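Local coordinates for sugar-binding transport ATP-binding protein (Pyrococcus horikoshii, PDB 1V43), which probably binds and hydrolyses ATP to drive sugar uptake, as the ATPase subunit of an archaeal ABC transporter, at residues P245-L250 against G287-H292; M56-E61 against R83-V88; F39-G44 against V203-M208; G209-V214 against L221-P226; L43-C48 against A239-A244. All blocks are in the same frame, centred on the assembly; numbering follows the deposited sequence.

Contacts 2 to 5 belong to the ATP-binding cassette, and contact 1 to the OB-type domain that follows it. Contacts 3 and 5 share Leu-43 and Gly-44, at the start of the P-loop, and their centres lie about 10 Å apart. Contact 4, about 7 Å from contact 3 between centres, adds the neighbouring strand, with Ala-213 N bonded to Val-41 O at 2.8 Å. Contact 5 reaches the OB domain directly, through Arg-289 NH1 to Ile-242 O at 2.8 Å. Contact 2, at the far end of the P-loop helix, stands about 38 Å from contact 1 between centres. ATP-binding residues Gly-47 and Cys-48 lie in contact 5.

Contact 1 (P245-L250 against G287-H292); sequences PEMNIL and GIRPEH
Met-247 lies across the side chain of Arg-289, and this pair forms the tight part of the contact. With CG anti to the backbone N (chi1 168°), the methionine runs over the backbone at Ile-288. The bend at chi3 then brings CE above the centre of the guanidinium face, while the same methyl sits 3.7 Å from Arg-289 CG. Met-247 SD rests 4.0 Å from Gly-287 CA, where any side chain would run into the sulfur. Asn-248 and Ile-288 form an antiparallel hydrogen-bonded pair, joining strands 248-255 and 283-288 of the OB-type domain; Asn-248 N reaches Ile-288 O at 2.9 Å. Just past the paired strands, Pro-290 CD presses against Glu-246 O at 3.2 Å.

The side near Pro-245 is looser. Pro-245 CB meets Pro-290 CG at 4.0 Å, and two waters occupy the space between Pro-245 O and Glu-291. One of them accepts from Arg-289 NH1 at 3.0 Å. The other donates to Pro-245 O and, at 2.6 Å, to Glu-291 OE1. Tyr-230 ties both charged residues to the cassette, its carbonyl taking Arg-289 NH2 and its hydroxyl bonding to Glu-291 OE2. With a methyl over one face, and with NH1 and NH2 bonded to the carbonyls of Ile-242 and Tyr-230, the guanidinium is likely to be fixed in rotation and coupled to the glutamate through water and Tyr-230.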
# COMPACT_ATOMS: atom_id res chain seq x y z
N PRO A 245 3.62 -6.19 -5.65
CA PRO A 245 4.30 -5.82 -6.89
C PRO A 245 3.62 -6.46 -8.10
O PRO A 245 3.10 -7.57 -8.01
CB PRO A 245 5.70 -6.39 -6.72
CG PRO A 245 5.87 -6.53 -5.26
CD PRO A 245 4.54 -6.90 -4.74
N GLU A 246 3.68 -5.77 -9.23
CA GLU A 246 3.09 -6.21 -10.48
C GLU A 246 3.65 -7.48 -11.10
O GLU A 246 4.77 -7.89 -10.83
CB GLU A 246 3.23 -5.08 -11.49
CG GLU A 246 2.34 -3.89 -11.21
CD GLU A 246 2.56 -2.75 -12.20
OE1 GLU A 246 3.05 -3.02 -13.33
OE2 GLU A 246 2.24 -1.60 -11.84
N MET A 247 2.86 -8.11 -11.97
CA MET A 247 3.30 -9.31 -12.67
C MET A 247 4.48 -8.96 -13.56
O MET A 247 4.47 -7.92 -14.23
CB MET A 247 2.18 -9.84 -13.56
CG MET A 247 2.62 -10.93 -14.55
SD MET A 247 1.28 -11.50 -15.65
CE MET A 247 0.14 -12.21 -14.44
N ASN A 248 5.51 -9.81 -13.58
CA ASN A 248 6.67 -9.57 -14.43
C ASN A 248 6.28 -9.82 -15.88
O ASN A 248 5.75 -10.88 -16.21
CB ASN A 248 7.82 -10.50 -14.04
CG ASN A 248 8.29 -10.29 -12.62
OD1 ASN A 248 8.05 -11.11 -11.74
ND2 ASN A 248 8.94 -9.16 -12.39
N ILE A 249 6.53 -8.85 -16.76
CA ILE A 249 6.22 -9.00 -18.18
C ILE A 249 7.53 -8.99 -18.98
O ILE A 249 8.22 -7.98 -19.06
CB ILE A 249 5.31 -7.85 -18.68
CG1 ILE A 249 3.98 -7.85 -17.91
CG2 ILE A 249 5.01 -8.03 -20.15
CD1 ILE A 249 3.16 -9.11 -18.10
N LEU A 250 7.87 -10.13 -19.56
CA LEU A 250 9.10 -10.25 -20.34
C LEU A 250 8.87 -10.63 -21.79
O LEU A 250 8.14 -11.56 -22.10
CB LEU A 250 10.03 -11.29 -19.70
CG LEU A 250 10.46 -11.03 -18.26
CD1 LEU A 250 11.52 -12.05 -17.85
CD2 LEU A 250 10.99 -9.62 -18.13
N GLY A 287 4.71 -13.68 -18.87
CA GLY A 287 4.37 -13.08 -17.59
C GLY A 287 4.31 -14.07 -16.44
O GLY A 287 3.77 -15.17 -16.58
N ILE A 288 4.90 -13.69 -15.31
CA ILE A 288 4.86 -14.53 -14.12
C ILE A 288 4.91 -13.58 -12.94
O ILE A 288 5.72 -12.66 -12.93
CB ILE A 288 6.04 -15.55 -14.08
CG1 ILE A 288 5.87 -16.46 -12.87
CG2 ILE A 288 7.38 -14.82 -14.06
CD1 ILE A 288 6.93 -17.50 -12.76
N ARG A 289 4.01 -13.77 -11.98
CA ARG A 289 3.94 -12.88 -10.82
C ARG A 289 5.03 -13.13 -9.79
O ARG A 289 5.41 -14.27 -9.57
CB ARG A 289 2.58 -13.01 -10.11
CG ARG A 289 1.38 -12.61 -10.95
CD ARG A 289 0.14 -12.57 -10.08
NE ARG A 289 -1.09 -12.37 -10.82
CZ ARG A 289 -1.60 -11.20 -11.17
NH1 ARG A 289 -0.97 -10.08 -10.84
NH2 ARG A 289 -2.77 -11.14 -11.79
N PRO A 290 5.54 -12.06 -9.15
CA PRO A 290 6.60 -12.11 -8.12
C PRO A 290 6.29 -13.19 -7.07
O PRO A 290 7.18 -13.93 -6.65
CB PRO A 290 6.55 -10.71 -7.50
CG PRO A 290 6.15 -9.84 -8.69
CD PRO A 290 5.05 -10.68 -9.34
N GLU A 291 5.02 -13.27 -6.67
CA GLU A 291 4.58 -14.24 -5.67
C GLU A 291 4.43 -15.65 -6.23
O GLU A 291 4.10 -16.57 -5.47
CB GLU A 291 3.24 -13.81 -5.05
CG GLU A 291 2.05 -13.85 -6.02
CD GLU A 291 1.77 -12.50 -6.68
OE1 GLU A 291 2.72 -11.76 -6.98
OE2 GLU A 291 0.58 -12.19 -6.91
N HIS A 292 4.66 -15.84 -7.53
CA HIS A 292 4.55 -17.17 -8.11
C HIS A 292 5.92 -17.73 -8.44
O HIS A 292 6.06 -18.67 -9.21
CB HIS A 292 3.64 -17.18 -9.35
CG HIS A 292 2.20 -16.92 -9.03
ND1 HIS A 292 1.66 -17.20 -7.80
CD2 HIS A 292 1.21 -16.36 -9.77
CE1 HIS A 292 0.39 -16.81 -7.78
NE2 HIS A 292 0.10 -16.30 -8.96
O HOH W 1 1.19 -9.71 -8.81
O HOH W 2 3.05 -9.51 -5.73

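Contact 2 (M56-E61 against R83-V88); sequences MIAGLE and RNISMV
The carbonyl oxygen of Met-56 is shared by three groups: Arg-83 NH1, a water and, weakly, the backbone N of Gly-59. The bond from Arg-83 NH1 to Met-56 O is 3.0 Å long but weak, bent to 125° at the hydrogen. The water lies 2.7 Å from Met-56 O, and also bridges Glu-61 O and Arg-83 NH2. NH1 spends itself on a second carbonyl as well, Ile-57 O at 3.0 Å, again weakly, this time near the guanidinium plane. Over one face of that group lies Gly-59 CA, only 3.4 Å from Arg-83 CZ. A beta carbon on this residue would strike NE, and its positive phi favours glycine in any case. Outside the pair, Leu-78 O takes NE and so helps to hold the group flat against the turn.

Beside this polar patch the packing is apolar. Ile-85 pushes CD1 against the last helical turn, 3.8 Å from Ala-58 CB and 3.3 Å from Ala-58 O. Gly-59 is the C-prime residue of a Schellman motif ending helix 50-58, the helix that follows the P-loop. Arg-83 holds the carbonyls of this helix end just ahead of edge strand 85-89, which in ABC ATPases leads into the Q-loop.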
# COMPACT_ATOMS: atom_id res chain seq x y z
N MET A 56 -23.86 8.15 -15.04
CA MET A 56 -24.95 7.87 -15.96
C MET A 56 -25.95 6.94 -15.25
O MET A 56 -27.16 7.08 -15.40
CB MET A 56 -24.45 7.19 -17.24
CG MET A 56 -23.68 8.11 -18.19
SD MET A 56 -23.33 7.35 -19.80
CE MET A 56 -21.87 6.36 -19.41
N ILE A 57 -25.43 5.98 -14.49
CA ILE A 57 -26.32 5.07 -13.75
C ILE A 57 -27.17 5.88 -12.77
O ILE A 57 -28.36 5.63 -12.62
CB ILE A 57 -25.52 3.99 -12.97
CG1 ILE A 57 -24.83 3.04 -13.95
CG2 ILE A 57 -26.45 3.22 -12.05
CD1 ILE A 57 -24.03 1.92 -13.29
N ALA A 58 -26.55 6.88 -12.13
CA ALA A 58 -27.25 7.73 -11.17
C ALA A 58 -28.22 8.69 -11.86
O ALA A 58 -29.19 9.14 -11.26
CB ALA A 58 -26.24 8.52 -10.34
N GLY A 59 -27.95 9.00 -13.13
CA GLY A 59 -28.82 9.91 -13.84
C GLY A 59 -28.34 11.35 -13.75
O GLY A 59 -29.04 12.28 -14.17
N LEU A 60 -27.16 11.54 -13.19
CA LEU A 60 -26.58 12.87 -13.09
C LEU A 60 -26.05 13.24 -14.47
O LEU A 60 -25.79 14.39 -14.78
CB LEU A 60 -25.45 12.87 -12.07
CG LEU A 60 -25.91 12.49 -10.67
CD1 LEU A 60 -24.71 12.39 -9.74
CD2 LEU A 60 -26.90 13.53 -10.18
N GLU A 61 -25.90 12.21 -15.31
CA GLU A 61 -25.40 12.39 -16.66
C GLU A 61 -26.23 11.50 -17.57
O GLU A 61 -26.64 10.41 -17.16
CB GLU A 61 -23.92 12.00 -16.72
CG GLU A 61 -23.14 12.70 -17.79
CD GLU A 61 -21.78 13.17 -17.29
OE1 GLU A 61 -21.31 14.23 -17.76
OE2 GLU A 61 -21.19 12.49 -16.44
N ARG A 83 -35.36 7.01 -9.84
CA ARG A 83 -34.64 5.76 -10.06
C ARG A 83 -34.43 4.93 -8.77
O ARG A 83 -34.01 3.78 -8.84
CB ARG A 83 -33.26 6.04 -10.69
CG ARG A 83 -33.32 6.75 -12.04
CD ARG A 83 -31.95 6.86 -12.67
NE ARG A 83 -31.97 7.69 -13.87
CZ ARG A 83 -31.09 7.62 -14.86
NH1 ARG A 83 -30.10 6.73 -14.84
NH2 ARG A 83 -31.19 8.45 -15.88
N ASN A 84 -34.74 5.51 -7.61
CA ASN A 84 -34.57 4.79 -6.35
C ASN A 84 -33.13 4.38 -6.10
O ASN A 84 -32.83 3.21 -5.92
CB ASN A 84 -35.44 3.53 -6.32
CG ASN A 84 -36.91 3.85 -6.26
OD1 ASN A 84 -37.33 4.75 -5.52
ND2 ASN A 84 -37.72 3.11 -7.03
N ILE A 85 -32.24 5.36 -6.10
CA ILE A 85 -30.82 5.12 -5.89
C ILE A 85 -30.32 5.99 -4.76
O ILE A 85 -30.98 6.96 -4.39
CB ILE A 85 -29.99 5.51 -7.14
CG1 ILE A 85 -30.33 6.97 -7.50
CG2 ILE A 85 -30.31 4.59 -8.31
CD1 ILE A 85 -29.25 7.71 -8.24
N SER A 86 -29.16 5.65 -4.23
CA SER A 86 -28.51 6.44 -3.20
C SER A 86 -27.03 6.40 -3.55
O SER A 86 -26.47 5.36 -3.94
CB SER A 86 -28.79 5.87 -1.79
OG SER A 86 -28.36 4.53 -1.67
N MET A 87 -26.40 7.55 -3.46
CA MET A 87 -25.01 7.68 -3.81
C MET A 87 -24.16 8.00 -2.60
O MET A 87 -24.55 8.81 -1.76
CB MET A 87 -24.87 8.77 -4.86
CG MET A 87 -23.45 9.18 -5.19
SD MET A 87 -22.89 8.52 -6.78
CE MET A 87 -22.13 7.06 -6.22
N VAL A 88 -23.02 7.33 -2.48
CA VAL A 88 -22.11 7.61 -1.38
C VAL A 88 -20.85 8.11 -2.06
O VAL A 88 -20.42 7.53 -3.05
CB VAL A 88 -21.76 6.33 -0.57
CG1 VAL A 88 -20.81 6.68 0.56
CG2 VAL A 88 -23.01 5.69 -0.03
O HOH W 3 -28.53 8.33 -17.37

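Contact 3 (F39-G44 against V203-M208); sequences FLVLLG and VEAMTM
One face of the Phe-39 ring carries the carbonyl oxygen of Met-208, 3.5 Å from Phe-39 CG and set off toward the rim. Tyr-197 also meets the phenyl ring, with the two planes at about 45°. Met-208 also supplies carbon from the same side as its oxygen: its CB lies 4.1 Å from Phe-39 CE2, and its CE, beyond the rim, equally near Phe-39 CZ. The arrangement belongs to the beta-alpha-beta architecture of P-loop NTPases. Helix 202-208 is the crossover between strands 194-199 and 211-216, and it passes over strand 39-43, which lies between them in the sheet. Short segments of helix and strand run nearly antiparallel, at 165°, with their axes 8.5 Å apart at closest.

Phe-39 holds its ring there by placing CG anti to the backbone N (chi1 -163°), which brings the phenyl up under the end of the helix. Replacing it with an alanine would probably leave Met-208 CE without its aromatic neighbour and open a gap beneath the last helical turn. Lys-185 NZ donates to Met-208 O, so this buried oxygen has a polar partner besides the ring.

Farther along the strand the packing is close because the helix offers a small residue. Ala-205 CB meets Val-41 CG1 at 3.7 Å, and Leu-43 continues the same row. This leucine leads straight into the P-loop glycine, Gly-44. It straddles the alanine methyl, with both CD1 and CD2 lying 3.8 Å from Ala-205 CB.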
# COMPACT_ATOMS: atom_id res chain seq x y z
N PHE A 39 -22.27 -7.21 -5.62
CA PHE A 39 -21.44 -6.06 -5.32
C PHE A 39 -20.48 -5.98 -6.49
O PHE A 39 -19.55 -6.77 -6.58
CB PHE A 39 -20.65 -6.30 -4.03
CG PHE A 39 -20.10 -5.04 -3.42
CD1 PHE A 39 -20.46 -4.66 -2.14
CD2 PHE A 39 -19.25 -4.22 -4.15
CE1 PHE A 39 -19.99 -3.49 -1.59
CE2 PHE A 39 -18.78 -3.04 -3.60
CZ PHE A 39 -19.15 -2.67 -2.32
N LEU A 40 -20.74 -5.09 -7.43
CA LEU A 40 -19.85 -4.97 -8.57
C LEU A 40 -18.93 -3.78 -8.42
O LEU A 40 -19.39 -2.67 -8.20
CB LEU A 40 -20.64 -4.81 -9.87
CG LEU A 40 -19.74 -4.47 -11.07
CD1 LEU A 40 -18.92 -5.71 -11.48
CD2 LEU A 40 -20.59 -3.99 -12.24
N VAL A 41 -17.63 -4.02 -8.53
CA VAL A 41 -16.66 -2.93 -8.46
C VAL A 41 -16.21 -2.55 -9.86
O VAL A 41 -15.91 -3.43 -10.68
CB VAL A 41 -15.38 -3.32 -7.68
CG1 VAL A 41 -14.35 -2.21 -7.81
CG2 VAL A 41 -15.69 -3.56 -6.20
N LEU A 42 -16.21 -1.26 -10.16
CA LEU A 42 -15.72 -0.78 -11.44
C LEU A 42 -14.30 -0.30 -11.07
O LEU A 42 -14.13 0.68 -10.33
CB LEU A 42 -16.56 0.38 -11.96
CG LEU A 42 -18.05 0.12 -12.18
CD1 LEU A 42 -18.69 1.38 -12.77
CD2 LEU A 42 -18.26 -1.10 -13.08
N LEU A 43 -13.31 -1.02 -11.56
CA LEU A 43 -11.91 -0.76 -11.27
C LEU A 43 -11.13 -0.26 -12.47
O LEU A 43 -11.21 -0.84 -13.55
CB LEU A 43 -11.25 -2.05 -10.75
CG LEU A 43 -9.76 -2.02 -10.44
CD1 LEU A 43 -9.50 -1.13 -9.25
CD2 LEU A 43 -9.24 -3.44 -10.17
N GLY A 44 -10.36 0.81 -12.27
CA GLY A 44 -9.58 1.36 -13.36
C GLY A 44 -8.92 2.67 -12.99
O GLY A 44 -9.30 3.30 -12.01
N VAL A 203 -6.42 -3.27 -4.52
CA VAL A 203 -6.60 -4.06 -3.29
C VAL A 203 -8.03 -3.92 -2.75
O VAL A 203 -8.63 -4.90 -2.29
CB VAL A 203 -5.62 -3.65 -2.16
CG1 VAL A 203 -6.07 -4.25 -0.83
CG2 VAL A 203 -4.19 -4.14 -2.50
N GLU A 204 -8.58 -2.71 -2.81
CA GLU A 204 -9.94 -2.47 -2.33
C GLU A 204 -10.93 -3.21 -3.23
O GLU A 204 -11.87 -3.84 -2.76
CB GLU A 204 -10.24 -0.96 -2.34
CG GLU A 204 -11.60 -0.55 -1.76
CD GLU A 204 -11.60 0.91 -1.30
OE1 GLU A 204 -10.79 1.23 -0.40
OE2 GLU A 204 -12.39 1.73 -1.82
N ALA A 205 -10.69 -3.16 -4.53
CA ALA A 205 -11.55 -3.85 -5.47
C ALA A 205 -11.59 -5.36 -5.17
O ALA A 205 -12.65 -5.94 -5.05
CB ALA A 205 -11.07 -3.59 -6.89
N MET A 206 -10.42 -5.98 -5.01
CA MET A 206 -10.32 -7.41 -4.72
C MET A 206 -10.99 -7.77 -3.40
O MET A 206 -11.50 -8.87 -3.22
CB MET A 206 -8.86 -7.84 -4.67
CG MET A 206 -8.16 -7.86 -6.03
SD MET A 206 -8.76 -9.21 -7.04
CE MET A 206 -7.78 -10.56 -6.42
N THR A 207 -10.98 -6.82 -2.47
CA THR A 207 -11.57 -7.02 -1.15
C THR A 207 -13.08 -6.93 -1.15
O THR A 207 -13.76 -7.67 -0.43
CB THR A 207 -11.11 -5.95 -0.15
OG1 THR A 207 -9.68 -5.90 -0.10
CG2 THR A 207 -11.68 -6.25 1.22
N MET A 208 -13.62 -6.04 -1.96
CA MET A 208 -15.06 -5.84 -1.92
C MET A 208 -15.97 -6.41 -3.01
O MET A 208 -17.12 -6.77 -2.72
CB MET A 208 -15.31 -4.34 -1.76
CG MET A 208 -14.74 -3.81 -0.43
SD MET A 208 -14.84 -2.04 -0.39
CE MET A 208 -16.36 -1.87 0.59

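Contact 4 (G209-V214 against L221-P226); sequences GDRIAV and LQIGSP
Ile-212 and Gly-224 face each other as an antiparallel hydrogen-bonded pair. Ile-212 N reaches Gly-224 O at 2.7 Å, and Gly-224 N returns to Ile-212 O at 3.0 Å. Farther toward the hairpin end, Val-214 faces two residues, in a classic beta bulge. Its N gives to Gln-222 O at 2.8 Å, while its O takes Leu-221 N.

The next shell is made by side chains. Ile-223 lays CD1 over one face of the Arg-211 guanidinium, 3.4 Å from Arg-211 CZ and toward the rim. The bend at chi3 (-58°) turns the arginine back onto the isoleucine, and Glu-38 and Thr-33 O hold its NH1 in place. At the other end, Pro-226 CG touches Gly-209 O at 3.2 Å and also packs on Ile-212 CD1. Ser-225 is the N-cap of helix 226-231, its side chain capping a backbone N in the first turn and its own N bonded to Glu-228 OE1.

This hairpin forms the edge of the mixed sheet. Strand 211-216 bonds on to strand 39-43; on one side of the sheet Ala-213 packs on Leu-42, and Ile-223 of the outer strand on Leu-40. Helices 202-208 and 236-241 cover the side carrying Ile-212 and Val-214.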
# COMPACT_ATOMS: atom_id res chain seq x y z
N GLY A 209 -15.49 -6.52 -4.23
CA GLY A 209 -16.36 -7.00 -5.29
C GLY A 209 -16.62 -8.49 -5.42
O GLY A 209 -15.71 -9.31 -5.26
N ASP A 210 -17.87 -8.85 -5.68
CA ASP A 210 -18.22 -10.24 -5.92
C ASP A 210 -17.64 -10.44 -7.30
O ASP A 210 -17.19 -11.52 -7.69
CB ASP A 210 -19.74 -10.44 -5.97
CG ASP A 210 -20.39 -10.26 -4.61
OD1 ASP A 210 -19.87 -10.84 -3.62
OD2 ASP A 210 -21.41 -9.54 -4.53
N ARG A 211 -17.66 -9.34 -8.05
CA ARG A 211 -17.11 -9.31 -9.38
C ARG A 211 -16.45 -7.96 -9.56
O ARG A 211 -16.80 -6.99 -8.89
CB ARG A 211 -18.19 -9.54 -10.43
CG ARG A 211 -18.62 -11.01 -10.58
CD ARG A 211 -19.27 -11.24 -11.94
NE ARG A 211 -20.43 -10.38 -12.15
CZ ARG A 211 -20.97 -10.16 -13.35
NH1 ARG A 211 -22.03 -9.37 -13.47
NH2 ARG A 211 -20.44 -10.72 -14.42
N ILE A 212 -15.50 -7.92 -10.46
CA ILE A 212 -14.76 -6.71 -10.74
C ILE A 212 -14.79 -6.49 -12.25
O ILE A 212 -14.60 -7.43 -13.03
CB ILE A 212 -13.26 -6.86 -10.30
CG1 ILE A 212 -13.15 -7.06 -8.79
CG2 ILE A 212 -12.48 -5.65 -10.69
CD1 ILE A 212 -11.70 -7.29 -8.32
N ALA A 213 -15.05 -5.25 -12.65
CA ALA A 213 -15.06 -4.89 -14.06
C ALA A 213 -13.90 -3.92 -14.27
O ALA A 213 -13.97 -2.77 -13.84
CB ALA A 213 -16.38 -4.22 -14.41
N VAL A 214 -12.84 -4.38 -14.91
CA VAL A 214 -11.67 -3.55 -15.16
C VAL A 214 -11.90 -2.69 -16.40
O VAL A 214 -12.32 -3.19 -17.45
CB VAL A 214 -10.42 -4.43 -15.38
CG1 VAL A 214 -9.16 -3.57 -15.41
CG2 VAL A 214 -10.35 -5.48 -14.30
N LEU A 221 -12.52 -3.94 -20.22
CA LEU A 221 -11.52 -4.93 -20.60
C LEU A 221 -11.87 -6.32 -20.13
O LEU A 221 -11.71 -7.30 -20.86
CB LEU A 221 -10.15 -4.53 -20.06
CG LEU A 221 -9.61 -3.21 -20.62
CD1 LEU A 221 -8.16 -3.03 -20.19
CD2 LEU A 221 -9.71 -3.23 -22.14
N GLN A 222 -12.39 -6.43 -18.91
CA GLN A 222 -12.74 -7.74 -18.37
C GLN A 222 -13.64 -7.64 -17.14
O GLN A 222 -13.53 -6.70 -16.36
CB GLN A 222 -11.45 -8.50 -18.01
CG GLN A 222 -11.65 -9.91 -17.43
CD GLN A 222 -10.35 -10.70 -17.28
OE1 GLN A 222 -9.26 -10.24 -17.63
NE2 GLN A 222 -10.46 -11.91 -16.75
N ILE A 223 -14.55 -8.59 -17.00
CA ILE A 223 -15.37 -8.64 -15.81
C ILE A 223 -15.33 -10.08 -15.30
O ILE A 223 -15.38 -11.04 -16.08
CB ILE A 223 -16.85 -8.18 -16.04
CG1 ILE A 223 -17.58 -8.20 -14.69
CG2 ILE A 223 -17.57 -9.07 -17.06
CD1 ILE A 223 -19.02 -7.79 -14.73
N GLY A 224 -15.19 -10.22 -13.99
CA GLY A 224 -15.16 -11.54 -13.37
C GLY A 224 -14.93 -11.44 -11.87
O GLY A 224 -14.76 -10.34 -11.32
N SER A 225 -14.94 -12.59 -11.20
CA SER A 225 -14.70 -12.64 -9.76
C SER A 225 -13.22 -12.31 -9.51
O SER A 225 -12.39 -12.45 -10.40
CB SER A 225 -14.96 -14.04 -9.24
OG SER A 225 -13.89 -14.89 -9.63
N PRO A 226 -12.89 -11.86 -8.29
CA PRO A 226 -11.50 -11.52 -7.93
C PRO A 226 -10.53 -12.65 -8.32
O PRO A 226 -9.42 -12.39 -8.78
CB PRO A 226 -11.59 -11.33 -6.42
CG PRO A 226 -12.98 -10.72 -6.27
CD PRO A 226 -13.81 -11.59 -7.17

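Contact 5 (L43-C48 against A239-A244); sequences LGPSGC and ATFIGA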
# COMPACT_ATOMS: atom_id res chain seq x y z
N LEU A 43 -13.31 -1.02 -11.56
CA LEU A 43 -11.91 -0.76 -11.27
C LEU A 43 -11.13 -0.26 -12.47
O LEU A 43 -11.21 -0.84 -13.55
CB LEU A 43 -11.25 -2.05 -10.75
CG LEU A 43 -9.76 -2.02 -10.44
CD1 LEU A 43 -9.50 -1.13 -9.25
CD2 LEU A 43 -9.24 -3.44 -10.17
N GLY A 44 -10.36 0.81 -12.27
CA GLY A 44 -9.58 1.36 -13.36
C GLY A 44 -8.92 2.67 -12.99
O GLY A 44 -9.30 3.30 -12.01
N PRO A 45 -7.92 3.11 -13.77
CA PRO A 45 -7.23 4.37 -13.48
C PRO A 45 -8.11 5.59 -13.70
O PRO A 45 -9.22 5.49 -14.24
CB PRO A 45 -6.03 4.33 -14.43
CG PRO A 45 -6.60 3.63 -15.63
CD PRO A 45 -7.40 2.50 -15.01
N SER A 46 -7.60 6.75 -13.29
CA SER A 46 -8.33 8.00 -13.45
C SER A 46 -8.66 8.23 -14.91
O SER A 46 -7.81 8.03 -15.78
CB SER A 46 -7.49 9.18 -12.94
OG SER A 46 -7.13 8.98 -11.58
N GLY A 47 -9.88 8.65 -15.19
CA GLY A 47 -10.28 8.90 -16.56
C GLY A 47 -10.53 7.67 -17.41
O GLY A 47 -10.56 7.78 -18.64
N CYS A 48 -10.71 6.51 -16.79
CA CYS A 48 -10.96 5.30 -17.57
C CYS A 48 -12.43 5.18 -17.92
O CYS A 48 -12.81 4.29 -18.68
CB CYS A 48 -10.52 4.05 -16.80
SG CYS A 48 -11.58 3.63 -15.40
N ALA A 239 -3.68 -7.96 -16.24
CA ALA A 239 -2.67 -8.73 -15.52
C ALA A 239 -1.81 -7.85 -14.64
O ALA A 239 -1.42 -8.26 -13.55
CB ALA A 239 -1.78 -9.49 -16.50
N THR A 240 -1.52 -6.63 -15.09
CA THR A 240 -0.65 -5.74 -14.33
C THR A 240 -1.36 -4.68 -13.49
O THR A 240 -0.70 -3.91 -12.80
CB THR A 240 0.37 -5.02 -15.26
OG1 THR A 240 -0.33 -4.21 -16.21
CG2 THR A 240 1.22 -6.05 -16.01
N PHE A 241 -2.69 -4.63 -13.53
CA PHE A 241 -3.40 -3.63 -12.75
C PHE A 241 -3.83 -4.17 -11.39
O PHE A 241 -4.16 -3.41 -10.48
CB PHE A 241 -4.63 -3.11 -13.51
CG PHE A 241 -5.07 -1.74 -13.07
CD1 PHE A 241 -4.41 -0.60 -13.52
CD2 PHE A 241 -6.11 -1.60 -12.16
CE1 PHE A 241 -4.78 0.66 -13.07
CE2 PHE A 241 -6.49 -0.36 -11.70
CZ PHE A 241 -5.82 0.78 -12.15
N ILE A 242 -3.80 -5.48 -11.25
CA ILE A 242 -4.20 -6.12 -10.01
C ILE A 242 -3.06 -6.97 -9.47
O ILE A 242 -2.54 -7.83 -10.18
CB ILE A 242 -5.43 -7.00 -10.21
CG1 ILE A 242 -6.59 -6.16 -10.74
CG2 ILE A 242 -5.80 -7.69 -8.90
CD1 ILE A 242 -7.83 -6.93 -11.04
N GLY A 243 -2.69 -6.75 -8.22
CA GLY A 243 -1.61 -7.51 -7.62
C GLY A 243 -0.33 -6.69 -7.68
O GLY A 243 0.19 -6.42 -8.77
N ALA A 244 0.16 -6.29 -6.51
CA ALA A 244 1.37 -5.48 -6.40
C ALA A 244 2.31 -6.08 -5.34
O ALA A 244 1.85 -6.49 -4.27
CB ALA A 244 0.99 -4.02 -6.02
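Phe-241 reaches from segment 239-244 to the start of the P-loop, its CB directed at Leu-43, Gly-44 and Pro-45. With CG anti to the backbone N (chi1 -157°), the ring is carried up to these three residues. Along one side CD2 comes to 4.1 Å from Leu-43 CG, and CE2 lies 3.9 Å from Gly-44 CA. Leu-43 CD1 stands in the plane of the ring, at its edge. Along the other side CE1 meets Pro-45 CD at 3.7 Å, and the tip, CZ, comes nearest of all, 3.5 Å from Pro-45 N.

The loop it touches is the Walker A motif. A type II turn from Pro-45 to Cys-48 presents Gly-47 and Cys-48, both known to bind ATP, although this chain holds none. Lys-50 NZ, also an ATP contact, donates to Gly-44 O and so braces the strand's exit. Cutting the phenylalanine back to an alanine here would probably leave a gap beside Pro-45 and let the entry to the P-loop shift.

Ile-242 extends the apolar surface, its CG1 lying 3.8 Å from Leu-43 CD2. The ring of Phe-237 also meets that of Phe-241, with planes at about 20°.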